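Local coordinates for protein prephenate dehydrogenase (Aquifex aeolicus, PDB 2G5C) that probably catalyses the NAD-dependent oxidative decarboxylation of prephenate to 4-hydroxyphenylpyruvate in tyrosine biosynthesis, at residues Asn3-Gly8 with Asp64-Ser69; Tyr30-Asn35 with Glu50-Ile55; Ala90-Gln95 with Lys112-Gly117. One frame throughout, in Å; residues are numbered along the deposited sequence.

Interaction 1: Asn3-Gly8 with Asp64-Ser69. With NAD (nicotinamide-adenine-dinucleotide), chain E.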
loop_
_atom_site.group_PDB
_atom_site.type_symbol
_atom_site.label_atom_id
_atom_site.label_comp_id
_atom_site.label_asym_id
_atom_site.label_seq_id
_atom_site.Cartn_x
_atom_site.Cartn_y
_atom_site.Cartn_z
ATOM N N ASN A 3 5.198 29.027 -29.204
ATOM C CA ASN A 3 3.886 29.366 -28.661
ATOM C C ASN A 3 3.340 28.091 -28.030
ATOM O O ASN A 3 2.666 27.296 -28.687
ATOM C CB ASN A 3 2.939 29.840 -29.762
ATOM C CG ASN A 3 3.286 31.223 -30.267
ATOM O OD1 ASN A 3 3.384 32.170 -29.488
ATOM N ND2 ASN A 3 3.469 31.349 -31.579
ATOM N N VAL A 4 3.653 27.894 -26.755
ATOM C CA VAL A 4 3.207 26.709 -26.035
ATOM C C VAL A 4 1.819 26.906 -25.441
ATOM O O VAL A 4 1.560 27.903 -24.772
ATOM C CB VAL A 4 4.179 26.356 -24.888
ATOM C CG1 VAL A 4 3.640 25.172 -24.087
ATOM C CG2 VAL A 4 5.557 26.046 -25.450
ATOM N N LEU A 5 0.933 25.946 -25.687
ATOM C CA LEU A 5 -0.420 26.012 -25.153
ATOM C C LEU A 5 -0.675 24.888 -24.160
ATOM O O LEU A 5 -0.591 23.709 -24.507
ATOM C CB LEU A 5 -1.459 25.915 -26.271
ATOM C CG LEU A 5 -2.899 25.862 -25.745
ATOM C CD1 LEU A 5 -3.248 27.182 -25.075
ATOM C CD2 LEU A 5 -3.864 25.565 -26.883
ATOM N N ILE A 6 -0.987 25.262 -22.928
ATOM C CA ILE A 6 -1.291 24.287 -21.892
ATOM C C ILE A 6 -2.810 24.151 -21.852
ATOM O O ILE A 6 -3.505 25.109 -21.516
ATOM C CB ILE A 6 -0.823 24.766 -20.497
ATOM C CG1 ILE A 6 0.698 24.953 -20.475
ATOM C CG2 ILE A 6 -1.292 23.776 -19.429
ATOM C CD1 ILE A 6 1.501 23.688 -20.698
ATOM N N VAL A 7 -3.326 22.984 -22.221
ATOM C CA VAL A 7 -4.770 22.753 -22.179
ATOM C C VAL A 7 -5.058 22.040 -20.866
ATOM O O VAL A 7 -4.653 20.893 -20.667
ATOM C CB VAL A 7 -5.254 21.881 -23.356
ATOM C CG1 VAL A 7 -6.679 21.414 -23.100
ATOM C CG2 VAL A 7 -5.198 22.689 -24.660
ATOM N N GLY A 8 -5.764 22.728 -19.973
ATOM C CA GLY A 8 -6.054 22.170 -18.666
ATOM C C GLY A 8 -4.925 22.641 -17.763
ATOM O O GLY A 8 -3.902 21.965 -17.620
ATOM N N ASP A 64 1.864 26.343 -31.502
ATOM C CA ASP A 64 2.466 25.348 -32.381
ATOM C C ASP A 64 2.873 24.103 -31.594
ATOM O O ASP A 64 3.335 23.113 -32.163
ATOM C CB ASP A 64 3.667 25.943 -33.121
ATOM C CG ASP A 64 4.608 26.701 -32.211
ATOM O OD1 ASP A 64 5.537 27.346 -32.742
ATOM O OD2 ASP A 64 4.425 26.657 -30.976
ATOM N N PHE A 65 2.687 24.163 -30.278
ATOM C CA PHE A 65 3.007 23.047 -29.393
ATOM C C PHE A 65 1.908 22.995 -28.332
ATOM O O PHE A 65 1.774 23.911 -27.532
ATOM C CB PHE A 65 4.366 23.269 -28.725
ATOM C CG PHE A 65 4.904 22.053 -28.031
ATOM C CD1 PHE A 65 5.578 21.070 -28.749
ATOM C CD2 PHE A 65 4.706 21.871 -26.666
ATOM C CE1 PHE A 65 6.048 19.920 -28.116
ATOM C CE2 PHE A 65 5.170 20.723 -26.022
ATOM C CZ PHE A 65 5.842 19.746 -26.747
ATOM N N VAL A 66 1.124 21.925 -28.330
ATOM C CA VAL A 66 0.029 21.798 -27.379
ATOM C C VAL A 66 0.161 20.591 -26.449
ATOM O O VAL A 66 0.438 19.479 -26.892
ATOM C CB VAL A 66 -1.319 21.714 -28.129
ATOM C CG1 VAL A 66 -2.473 21.667 -27.142
ATOM C CG2 VAL A 66 -1.461 22.916 -29.061
HETATM N N MSE A 67 -0.043 20.825 -25.154
HETATM C CA MSE A 67 0.040 19.760 -24.155
HETATM C C MSE A 67 -1.309 19.564 -23.477
HETATM O O MSE A 67 -1.694 20.342 -22.606
HETATM C CB MSE A 67 1.097 20.095 -23.097
HETATM C CG MSE A 67 1.204 19.064 -21.960
HETATM SE SE MSE A 67 1.900 17.353 -22.540
HETATM C CE MSE A 67 3.745 17.870 -22.761
ATOM N N LEU A 68 -2.028 18.525 -23.891
ATOM C CA LEU A 68 -3.326 18.215 -23.317
ATOM C C LEU A 68 -3.104 17.741 -21.881
ATOM O O LEU A 68 -2.504 16.684 -21.639
ATOM C CB LEU A 68 -4.023 17.138 -24.152
ATOM C CG LEU A 68 -4.266 17.542 -25.612
ATOM C CD1 LEU A 68 -4.893 16.385 -26.363
ATOM C CD2 LEU A 68 -5.170 18.764 -25.672
ATOM N N SER A 69 -3.585 18.539 -20.934
ATOM C CA SER A 69 -3.412 18.250 -19.520
ATOM C C SER A 69 -4.722 18.337 -18.755
ATOM O O SER A 69 -4.736 18.576 -17.550
ATOM C CB SER A 69 -2.400 19.230 -18.935
ATOM O OG SER A 69 -1.262 19.313 -19.778
HETATM P PA NAD E . -6.291 18.852 -12.130
HETATM O O1A NAD E . -5.274 19.436 -11.240
HETATM O O2A NAD E . -7.663 18.640 -11.529
HETATM O O5B NAD E . -6.354 19.789 -13.416
HETATM C C5B NAD E . -7.249 19.497 -14.450
HETATM C C4B NAD E . -7.625 20.787 -15.155
HETATM O O4B NAD E . -8.547 20.403 -16.141
HETATM C C3B NAD E . -8.375 21.784 -14.243
HETATM O O3B NAD E . -7.698 23.030 -14.135
HETATM C C2B NAD E . -9.761 21.867 -14.888
HETATM O O2B NAD E . -10.440 23.096 -14.748
HETATM C C1B NAD E . -9.397 21.498 -16.307
HETATM N N9A NAD E . -10.459 21.079 -17.238
HETATM C C8A NAD E . -11.530 20.242 -17.024
HETATM N N7A NAD E . -12.235 20.146 -18.164
HETATM C C5A NAD E . -11.635 20.905 -19.109
HETATM C C6A NAD E . -11.903 21.190 -20.457
HETATM N N6A NAD E . -12.947 20.661 -21.070
HETATM N N1A NAD E . -11.055 22.043 -21.164
HETATM C C2A NAD E . -9.944 22.617 -20.544
HETATM N N3A NAD E . -9.672 22.341 -19.211
HETATM C C4A NAD E . -10.510 21.499 -18.522
HETATM O O3 NAD E . -5.796 17.420 -12.747
HETATM P PN NAD E . -4.272 16.952 -12.944
HETATM O O1N NAD E . -3.460 18.134 -13.287
HETATM O O2N NAD E . -3.867 16.205 -11.722
HETATM O O5D NAD E . -4.244 15.888 -14.158
HETATM C C5D NAD E . -4.583 16.264 -15.478
HETATM C C4D NAD E . -4.371 15.122 -16.497
HETATM O O4D NAD E . -3.120 14.494 -16.265
HETATM C C3D NAD E . -5.406 13.990 -16.552
HETATM O O3D NAD E . -5.789 13.791 -17.915
HETATM C C2D NAD E . -4.714 12.760 -15.985
HETATM O O2D NAD E . -5.138 11.548 -16.603
HETATM C C1D NAD E . -3.237 13.087 -16.194
HETATM N N1N NAD E . -2.284 12.593 -15.152
HETATM C C2N NAD E . -2.539 12.910 -13.820
HETATM C C3N NAD E . -1.668 12.464 -12.817
HETATM C C7N NAD E . -1.957 12.815 -11.388
HETATM O O7N NAD E . -1.087 12.364 -10.434
HETATM N N7N NAD E . -3.000 13.533 -11.008
HETATM C C4N NAD E . -0.532 11.690 -13.186
HETATM C C5N NAD E . -0.284 11.375 -14.541
HETATM C C6N NAD E . -1.176 11.837 -15.523
#
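Val-7 packs against Val-66 and Leu-68 where two neighbouring parallel strands of the Rossmann-type nucleotide-binding domain run side by side. Strands 3-7 and 65-68 lie in the middle of the sheet, their axes 4.8 Å apart. Val-7, Asn-3 and Leu-5 have the largest areas buried by this contact. CG1 of Val-7 stands anti to the backbone N (chi1 167°), which turns CG2 back toward the start of the strand. There CG2 crosses Val-66 at an oblique angle and meets its CG1 at 3.8 Å. Level with it across the strands, CB of Val-7 lies 3.9 Å from CD2 of Leu-68, the two side chains side by side and pointing the same way. Leu-5 shares this face and lies alongside Val-66, with CB of Leu-5 4.1 Å from CG2 of Val-66. Leu-68 also reaches Val-92 of the next strand. The other face carries Val-4, Ile-6, Phe-65 and selenomethionine Met-67. Here CG1 of Val-4 sits at the edge of the Phe-65 ring, and helix 11-22 adds Phe-16. The backbone ladder is straight in its middle, where Met-67 N donates to Leu-5 O over 3.0 Å at 172°. At the strand start Asn-3 and Asp-64 are joined by two hydrogen bonds. Asp-64 N donates to Asn-3 O, and Asn-3 N gives its hydrogen to Asp-64 OD2 at 3.1 Å, on the syn side but 26° out of the carboxylate plane. At the other end the chains reach NAD. Gly-8, which lines the NAD pocket and probably opens a Rossmann-type GxGxxG motif, brings its CA to 3.7 Å from N3A of the adenine. Ser-69 OG is hydrogen-bonded to Gln-95 OE1, and Ser-69 O lies 3.1 Å from C5D of NAD.

Interaction 2: Tyr30-Asn35 with Glu50-Ile55. With NAD (nicotinamide-adenine-dinucleotide), chain E.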
loop_
_atom_site.group_PDB
_atom_site.type_symbol
_atom_site.label_atom_id
_atom_site.label_comp_id
_atom_site.label_asym_id
_atom_site.label_seq_id
_atom_site.Cartn_x
_atom_site.Cartn_y
_atom_site.Cartn_z
ATOM N N TYR A 30 0.923 29.737 -23.040
ATOM C CA TYR A 30 -0.479 30.102 -22.935
ATOM C C TYR A 30 -1.279 28.989 -22.284
ATOM O O TYR A 30 -0.806 27.854 -22.166
ATOM C CB TYR A 30 -1.040 30.379 -24.333
ATOM C CG TYR A 30 -0.384 31.539 -25.038
ATOM C CD1 TYR A 30 -0.637 32.849 -24.642
ATOM C CD2 TYR A 30 0.496 31.327 -26.099
ATOM C CE1 TYR A 30 -0.033 33.925 -25.286
ATOM C CE2 TYR A 30 1.106 32.395 -26.751
ATOM C CZ TYR A 30 0.838 33.692 -26.339
ATOM O OH TYR A 30 1.436 34.759 -26.981
ATOM N N GLY A 31 -2.498 29.314 -21.874
ATOM C CA GLY A 31 -3.336 28.320 -21.243
ATOM C C GLY A 31 -4.797 28.411 -21.626
ATOM O O GLY A 31 -5.312 29.485 -21.935
ATOM N N TYR A 32 -5.453 27.255 -21.631
ATOM C CA TYR A 32 -6.873 27.150 -21.931
ATOM C C TYR A 32 -7.461 26.256 -20.857
ATOM O O TYR A 32 -6.980 25.144 -20.628
ATOM C CB TYR A 32 -7.126 26.515 -23.300
ATOM C CG TYR A 32 -8.564 26.069 -23.472
ATOM C CD1 TYR A 32 -9.613 26.986 -23.396
ATOM C CD2 TYR A 32 -8.882 24.723 -23.643
ATOM C CE1 TYR A 32 -10.943 26.570 -23.479
ATOM C CE2 TYR A 32 -10.209 24.295 -23.726
ATOM C CZ TYR A 32 -11.232 25.223 -23.640
ATOM O OH TYR A 32 -12.542 24.803 -23.688
ATOM N N ASP A 33 -8.502 26.745 -20.198
ATOM C CA ASP A 33 -9.147 26.002 -19.132
ATOM C C ASP A 33 -10.584 26.496 -19.029
ATOM O O ASP A 33 -10.856 27.668 -19.289
ATOM C CB ASP A 33 -8.407 26.258 -17.818
ATOM C CG ASP A 33 -8.685 25.197 -16.775
ATOM O OD1 ASP A 33 -9.843 25.081 -16.323
ATOM O OD2 ASP A 33 -7.731 24.474 -16.411
ATOM N N ILE A 34 -11.502 25.607 -18.664
ATOM C CA ILE A 34 -12.900 25.991 -18.525
ATOM C C ILE A 34 -13.124 26.761 -17.234
ATOM O O ILE A 34 -14.174 27.366 -17.044
ATOM C CB ILE A 34 -13.835 24.766 -18.499
ATOM C CG1 ILE A 34 -13.388 23.799 -17.397
ATOM C CG2 ILE A 34 -13.868 24.112 -19.862
ATOM C CD1 ILE A 34 -14.371 22.681 -17.121
ATOM N N ASN A 35 -12.138 26.727 -16.343
ATOM C CA ASN A 35 -12.251 27.415 -15.064
ATOM C C ASN A 35 -11.505 28.743 -15.050
ATOM O O ASN A 35 -10.283 28.784 -15.198
ATOM C CB ASN A 35 -11.725 26.522 -13.939
ATOM C CG ASN A 35 -11.646 27.245 -12.608
ATOM O OD1 ASN A 35 -12.651 27.721 -12.085
ATOM N ND2 ASN A 35 -10.446 27.332 -12.055
ATOM N N GLU A 50 -0.487 34.146 -20.420
ATOM C CA GLU A 50 -1.871 34.563 -20.594
ATOM C C GLU A 50 -2.712 33.328 -20.866
ATOM O O GLU A 50 -2.198 32.301 -21.311
ATOM C CB GLU A 50 -2.001 35.535 -21.774
ATOM C CG GLU A 50 -3.447 35.897 -22.114
ATOM C CD GLU A 50 -3.584 36.719 -23.387
ATOM O OE1 GLU A 50 -4.736 37.024 -23.768
ATOM O OE2 GLU A 50 -2.552 37.062 -24.007
ATOM N N GLY A 51 -4.006 33.425 -20.598
ATOM C CA GLY A 51 -4.878 32.293 -20.832
ATOM C C GLY A 51 -6.278 32.731 -21.193
ATOM O O GLY A 51 -6.600 33.916 -21.137
ATOM N N THR A 52 -7.110 31.772 -21.578
ATOM C CA THR A 52 -8.488 32.069 -21.937
ATOM C C THR A 52 -9.390 30.914 -21.527
ATOM O O THR A 52 -8.934 29.780 -21.362
ATOM C CB THR A 52 -8.638 32.320 -23.459
ATOM O OG1 THR A 52 -10.006 32.630 -23.763
ATOM C CG2 THR A 52 -8.212 31.085 -24.253
ATOM N N THR A 53 -10.670 31.213 -21.354
ATOM C CA THR A 53 -11.644 30.208 -20.968
ATOM C C THR A 53 -12.471 29.855 -22.197
ATOM O O THR A 53 -13.371 29.023 -22.137
ATOM C CB THR A 53 -12.573 30.741 -19.859
ATOM O OG1 THR A 53 -13.323 29.657 -19.295
ATOM C CG2 THR A 53 -13.534 31.777 -20.423
ATOM N N SER A 54 -12.150 30.501 -23.313
ATOM C CA SER A 54 -12.854 30.271 -24.570
ATOM C C SER A 54 -11.951 29.572 -25.582
ATOM O O SER A 54 -10.984 30.157 -26.074
ATOM C CB SER A 54 -13.340 31.600 -25.148
ATOM O OG SER A 54 -13.898 31.411 -26.434
ATOM N N ILE A 55 -12.283 28.323 -25.898
ATOM C CA ILE A 55 -11.504 27.522 -26.834
ATOM C C ILE A 55 -11.260 28.239 -28.163
ATOM O O ILE A 55 -10.200 28.093 -28.766
ATOM C CB ILE A 55 -12.198 26.153 -27.094
ATOM C CG1 ILE A 55 -11.346 25.289 -28.025
ATOM C CG2 ILE A 55 -13.574 26.372 -27.699
ATOM C CD1 ILE A 55 -10.011 24.884 -27.454
HETATM P PA NAD E . -6.291 18.852 -12.130
HETATM O O1A NAD E . -5.274 19.436 -11.240
HETATM O O2A NAD E . -7.663 18.640 -11.529
HETATM O O5B NAD E . -6.354 19.789 -13.416
HETATM C C5B NAD E . -7.249 19.497 -14.450
HETATM C C4B NAD E . -7.625 20.787 -15.155
HETATM O O4B NAD E . -8.547 20.403 -16.141
HETATM C C3B NAD E . -8.375 21.784 -14.243
HETATM O O3B NAD E . -7.698 23.030 -14.135
HETATM C C2B NAD E . -9.761 21.867 -14.888
HETATM O O2B NAD E . -10.440 23.096 -14.748
HETATM C C1B NAD E . -9.397 21.498 -16.307
HETATM N N9A NAD E . -10.459 21.079 -17.238
HETATM C C8A NAD E . -11.530 20.242 -17.024
HETATM N N7A NAD E . -12.235 20.146 -18.164
HETATM C C5A NAD E . -11.635 20.905 -19.109
HETATM C C6A NAD E . -11.903 21.190 -20.457
HETATM N N6A NAD E . -12.947 20.661 -21.070
HETATM N N1A NAD E . -11.055 22.043 -21.164
HETATM C C2A NAD E . -9.944 22.617 -20.544
HETATM N N3A NAD E . -9.672 22.341 -19.211
HETATM C C4A NAD E . -10.510 21.499 -18.522
HETATM O O3 NAD E . -5.796 17.420 -12.747
HETATM P PN NAD E . -4.272 16.952 -12.944
HETATM O O1N NAD E . -3.460 18.134 -13.287
HETATM O O2N NAD E . -3.867 16.205 -11.722
HETATM O O5D NAD E . -4.244 15.888 -14.158
HETATM C C5D NAD E . -4.583 16.264 -15.478
HETATM C C4D NAD E . -4.371 15.122 -16.497
HETATM O O4D NAD E . -3.120 14.494 -16.265
HETATM C C3D NAD E . -5.406 13.990 -16.552
HETATM O O3D NAD E . -5.789 13.791 -17.915
HETATM C C2D NAD E . -4.714 12.760 -15.985
HETATM O O2D NAD E . -5.138 11.548 -16.603
HETATM C C1D NAD E . -3.237 13.087 -16.194
HETATM N N1N NAD E . -2.284 12.593 -15.152
HETATM C C2N NAD E . -2.539 12.910 -13.820
HETATM C C3N NAD E . -1.668 12.464 -12.817
HETATM C C7N NAD E . -1.957 12.815 -11.388
HETATM O O7N NAD E . -1.087 12.364 -10.434
HETATM N N7N NAD E . -3.000 13.533 -11.008
HETATM C C4N NAD E . -0.532 11.690 -13.186
HETATM C C5N NAD E . -0.284 11.375 -14.541
HETATM C C6N NAD E . -1.176 11.837 -15.523
HETATM O O HOH W 1 -14.668 26.579 -24.851
#
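The Tyr-32 side chain leaves its strand with CG anti to the backbone N (chi1 165°), and Ile-55 has CG1 placed likewise (chi1 -177°); these torsions carry the ring over to the backbone and CB of Ile-55 and swing the end of Ile-55 back over the ring. The contact joins the two strands of a beta-alpha-beta unit of the Rossmann fold: strand 28-32, helix 36-44, edge strand 50-52. CD1 of Ile-55 rests over one face of the Tyr-32 ring, 4.0 Å from its centroid, a CH-pi contact. CB of Ile-55 lies 3.7 Å from CZ of Tyr-32. A water joins Tyr-32 OH to the backbone N of Ile-55. Helix 72-85 packs on Ile-55 as well.

Two glycines, Gly-31 and Gly-51, pair across the strands. Thr-52 N donates to Gly-31 O at 2.9 Å. Further on, Asp-33 N donates to Thr-52 O, and Thr-53 OG1 gives its proton to a lone pair of Asp-33 O, in the carbonyl plane, at 3.2 Å.

Past the strand end the segment grips the adenosine half of NAD. Ile-34 lays CG1, CG2 and CD1 over one face of the adenine, with CD1 3.5 Å from N7A. Asp-33 OD1 also closes an Asx turn, taking the Asn-35 N-H on its anti lone pair. Its carboxylate holds both ribose hydroxyls: O2B of NAD donates to Asp-33 OD1 at 2.6 Å, and O3B donates to Asp-33 OD2 at 2.7 Å.

Interaction 3: Ala90-Gln95 with Lys112-Gly117. With NAD (nicotinamide-adenine-dinucleotide), chain E.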
loop_
_atom_site.group_PDB
_atom_site.type_symbol
_atom_site.label_atom_id
_atom_site.label_comp_id
_atom_site.label_asym_id
_atom_site.label_seq_id
_atom_site.Cartn_x
_atom_site.Cartn_y
_atom_site.Cartn_z
ATOM N N ALA A 90 1.301 22.606 -36.338
ATOM C CA ALA A 90 1.325 22.437 -34.886
ATOM C C ALA A 90 1.549 20.998 -34.415
ATOM O O ALA A 90 1.224 20.040 -35.119
ATOM C CB ALA A 90 0.023 22.972 -34.284
ATOM N N THR A 91 2.107 20.866 -33.215
ATOM C CA THR A 91 2.357 19.562 -32.601
ATOM C C THR A 91 1.479 19.451 -31.363
ATOM O O THR A 91 1.448 20.364 -30.538
ATOM C CB THR A 91 3.825 19.406 -32.161
ATOM O OG1 THR A 91 4.668 19.354 -33.317
ATOM C CG2 THR A 91 4.005 18.124 -31.348
ATOM N N VAL A 92 0.761 18.339 -31.241
ATOM C CA VAL A 92 -0.123 18.124 -30.099
ATOM C C VAL A 92 0.215 16.821 -29.385
ATOM O O VAL A 92 0.228 15.757 -30.002
ATOM C CB VAL A 92 -1.604 18.062 -30.527
ATOM C CG1 VAL A 92 -2.488 17.820 -29.301
ATOM C CG2 VAL A 92 -2.004 19.354 -31.226
ATOM N N THR A 93 0.479 16.912 -28.083
ATOM C CA THR A 93 0.813 15.732 -27.290
ATOM C C THR A 93 0.031 15.812 -25.974
ATOM O O THR A 93 -0.570 16.841 -25.679
ATOM C CB THR A 93 2.354 15.655 -27.051
ATOM O OG1 THR A 93 2.700 14.384 -26.487
ATOM C CG2 THR A 93 2.817 16.776 -26.135
ATOM N N ASP A 94 0.015 14.737 -25.189
ATOM C CA ASP A 94 -0.749 14.760 -23.942
ATOM C C ASP A 94 -0.028 14.210 -22.707
ATOM O O ASP A 94 1.148 13.840 -22.752
ATOM C CB ASP A 94 -2.072 14.002 -24.135
ATOM C CG ASP A 94 -1.880 12.480 -24.215
ATOM O OD1 ASP A 94 -1.039 12.015 -25.023
ATOM O OD2 ASP A 94 -2.579 11.749 -23.476
ATOM N N GLN A 95 -0.764 14.178 -21.600
ATOM C CA GLN A 95 -0.267 13.678 -20.322
ATOM C C GLN A 95 -1.228 12.633 -19.769
ATOM O O GLN A 95 -1.012 12.101 -18.680
ATOM C CB GLN A 95 -0.151 14.825 -19.311
ATOM C CG GLN A 95 0.985 15.785 -19.583
ATOM C CD GLN A 95 1.257 16.710 -18.410
ATOM O OE1 GLN A 95 0.663 17.782 -18.292
ATOM N NE2 GLN A 95 2.154 16.288 -17.528
ATOM N N LYS A 112 -1.340 14.010 -38.441
ATOM C CA LYS A 112 0.094 13.908 -38.194
ATOM C C LYS A 112 0.565 14.782 -37.037
ATOM O O LYS A 112 1.723 14.708 -36.628
ATOM C CB LYS A 112 0.866 14.291 -39.457
ATOM C CG LYS A 112 0.523 13.450 -40.674
ATOM C CD LYS A 112 1.105 12.041 -40.582
ATOM C CE LYS A 112 2.629 12.057 -40.644
ATOM N NZ LYS A 112 3.207 10.689 -40.797
ATOM N N ARG A 113 -0.328 15.606 -36.509
ATOM C CA ARG A 113 0.034 16.495 -35.413
ATOM C C ARG A 113 0.153 15.828 -34.046
ATOM O O ARG A 113 0.970 16.238 -33.222
ATOM C CB ARG A 113 -0.971 17.647 -35.324
ATOM C CG ARG A 113 -0.825 18.653 -36.455
ATOM C CD ARG A 113 -1.880 19.737 -36.401
ATOM N NE ARG A 113 -3.213 19.201 -36.646
ATOM C CZ ARG A 113 -4.215 19.907 -37.157
ATOM N NH1 ARG A 113 -4.035 21.180 -37.481
ATOM N NH2 ARG A 113 -5.395 19.337 -37.352
ATOM N N PHE A 114 -0.640 14.789 -33.813
ATOM C CA PHE A 114 -0.640 14.128 -32.511
ATOM C C PHE A 114 0.416 13.079 -32.182
ATOM O O PHE A 114 0.747 12.212 -32.996
ATOM C CB PHE A 114 -2.011 13.509 -32.242
ATOM C CG PHE A 114 -2.141 12.932 -30.866
ATOM C CD1 PHE A 114 -2.237 13.768 -29.760
ATOM C CD2 PHE A 114 -2.110 11.555 -30.669
ATOM C CE1 PHE A 114 -2.296 13.240 -28.471
ATOM C CE2 PHE A 114 -2.169 11.017 -29.384
ATOM C CZ PHE A 114 -2.261 11.861 -28.284
ATOM N N VAL A 115 0.910 13.168 -30.947
ATOM C CA VAL A 115 1.895 12.248 -30.394
ATOM C C VAL A 115 1.452 11.949 -28.960
ATOM O O VAL A 115 1.375 12.855 -28.128
ATOM C CB VAL A 115 3.300 12.869 -30.352
ATOM C CG1 VAL A 115 4.289 11.868 -29.763
ATOM C CG2 VAL A 115 3.729 13.281 -31.753
ATOM N N GLY A 116 1.159 10.681 -28.681
ATOM C CA GLY A 116 0.712 10.281 -27.353
ATOM C C GLY A 116 1.802 10.201 -26.301
ATOM O O GLY A 116 2.909 9.721 -26.569
ATOM N N GLY A 117 1.487 10.661 -25.093
ATOM C CA GLY A 117 2.462 10.640 -24.013
ATOM C C GLY A 117 1.858 10.418 -22.633
ATOM O O GLY A 117 0.659 10.653 -22.414
HETATM P PA NAD E . -6.291 18.852 -12.130
HETATM O O1A NAD E . -5.274 19.436 -11.240
HETATM O O2A NAD E . -7.663 18.640 -11.529
HETATM O O5B NAD E . -6.354 19.789 -13.416
HETATM C C5B NAD E . -7.249 19.497 -14.450
HETATM C C4B NAD E . -7.625 20.787 -15.155
HETATM O O4B NAD E . -8.547 20.403 -16.141
HETATM C C3B NAD E . -8.375 21.784 -14.243
HETATM O O3B NAD E . -7.698 23.030 -14.135
HETATM C C2B NAD E . -9.761 21.867 -14.888
HETATM O O2B NAD E . -10.440 23.096 -14.748
HETATM C C1B NAD E . -9.397 21.498 -16.307
HETATM N N9A NAD E . -10.459 21.079 -17.238
HETATM C C8A NAD E . -11.530 20.242 -17.024
HETATM N N7A NAD E . -12.235 20.146 -18.164
HETATM C C5A NAD E . -11.635 20.905 -19.109
HETATM C C6A NAD E . -11.903 21.190 -20.457
HETATM N N6A NAD E . -12.947 20.661 -21.070
HETATM N N1A NAD E . -11.055 22.043 -21.164
HETATM C C2A NAD E . -9.944 22.617 -20.544
HETATM N N3A NAD E . -9.672 22.341 -19.211
HETATM C C4A NAD E . -10.510 21.499 -18.522
HETATM O O3 NAD E . -5.796 17.420 -12.747
HETATM P PN NAD E . -4.272 16.952 -12.944
HETATM O O1N NAD E . -3.460 18.134 -13.287
HETATM O O2N NAD E . -3.867 16.205 -11.722
HETATM O O5D NAD E . -4.244 15.888 -14.158
HETATM C C5D NAD E . -4.583 16.264 -15.478
HETATM C C4D NAD E . -4.371 15.122 -16.497
HETATM O O4D NAD E . -3.120 14.494 -16.265
HETATM C C3D NAD E . -5.406 13.990 -16.552
HETATM O O3D NAD E . -5.789 13.791 -17.915
HETATM C C2D NAD E . -4.714 12.760 -15.985
HETATM O O2D NAD E . -5.138 11.548 -16.603
HETATM C C1D NAD E . -3.237 13.087 -16.194
HETATM N N1N NAD E . -2.284 12.593 -15.152
HETATM C C2N NAD E . -2.539 12.910 -13.820
HETATM C C3N NAD E . -1.668 12.464 -12.817
HETATM C C7N NAD E . -1.957 12.815 -11.388
HETATM O O7N NAD E . -1.087 12.364 -10.434
HETATM N N7N NAD E . -3.000 13.533 -11.008
HETATM C C4N NAD E . -0.532 11.690 -13.186
HETATM C C5N NAD E . -0.284 11.375 -14.541
HETATM C C6N NAD E . -1.176 11.837 -15.523
#
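Val-92 pairs with Phe-114 in parallel register, their CA atoms 4.7 Å apart, and the two segments run in nearly the same direction. Val-92 N donates to Arg-113 O with an almost straight N-H...O angle of 177°, although it comes from well above the carbonyl plane. Val-92 O in turn accepts from Val-115 N at 2.8 Å.

The Phe-114 side chain crosses that of Val-92 at about a right angle, and CG1 of Val-92 touches CD1 of the ring at 4.1 Å. With CG anti to the backbone N (chi1 -174°), the ring reaches forward along the strand, and its CZ comes 3.5 Å from Asp-94 OD1. Val-103, Leu-106 and Glu-107 of helix 101-110 also pack on this ring. That helix is the crossover of the beta-alpha-beta unit formed by strands 91-94 and 114-120, a repeating element of the Rossmann fold.

The guanidinium group of Arg-113 is hydrogen-bonded to main-chain carbonyls nearby, from NE to Leu-110 O and from NH1 to Ser-87 O.

From the carbonyl of Val-115 onward side chains take over the bonding. Thr-93 OG1 gives its proton to Val-115 O at 2.6 Å, from a position tilted off the carbonyl plane. Asp-94 OD1 accepts from Gly-117 N at 2.9 Å, with the donor above the carboxylate plane. The other oxygen, Asp-94 OD2, forms a salt bridge with Lys-99, whose NZ also bonds Gly-117 O. At the segment end, Gln-95 O lies 3.2 Å from C6N of the NAD nicotinamide ring.

From the N terminus, strand 3-7 comes first in the chain but lies inside the sheet, and the chain passes through helix 11-22 to strand 28-32. Interaction 2 then closes a short loop round helix 36-44 and fixes edge strand 50-52. Interaction 1 closes the longer loop when strand 65-68 returns beside strand 3-7, so interaction 2 is nested within it. Interaction 3 follows in series and closes round helix 101-110. No loops cross. Strands 3-7 and 28-32 join interactions 1 and 2, with Val-4 O close to Tyr-30 N. Strands 65-68 and 91-94 join interactions 1 and 3. Interactions 2 and 3 do not touch, yet all three reach NAD.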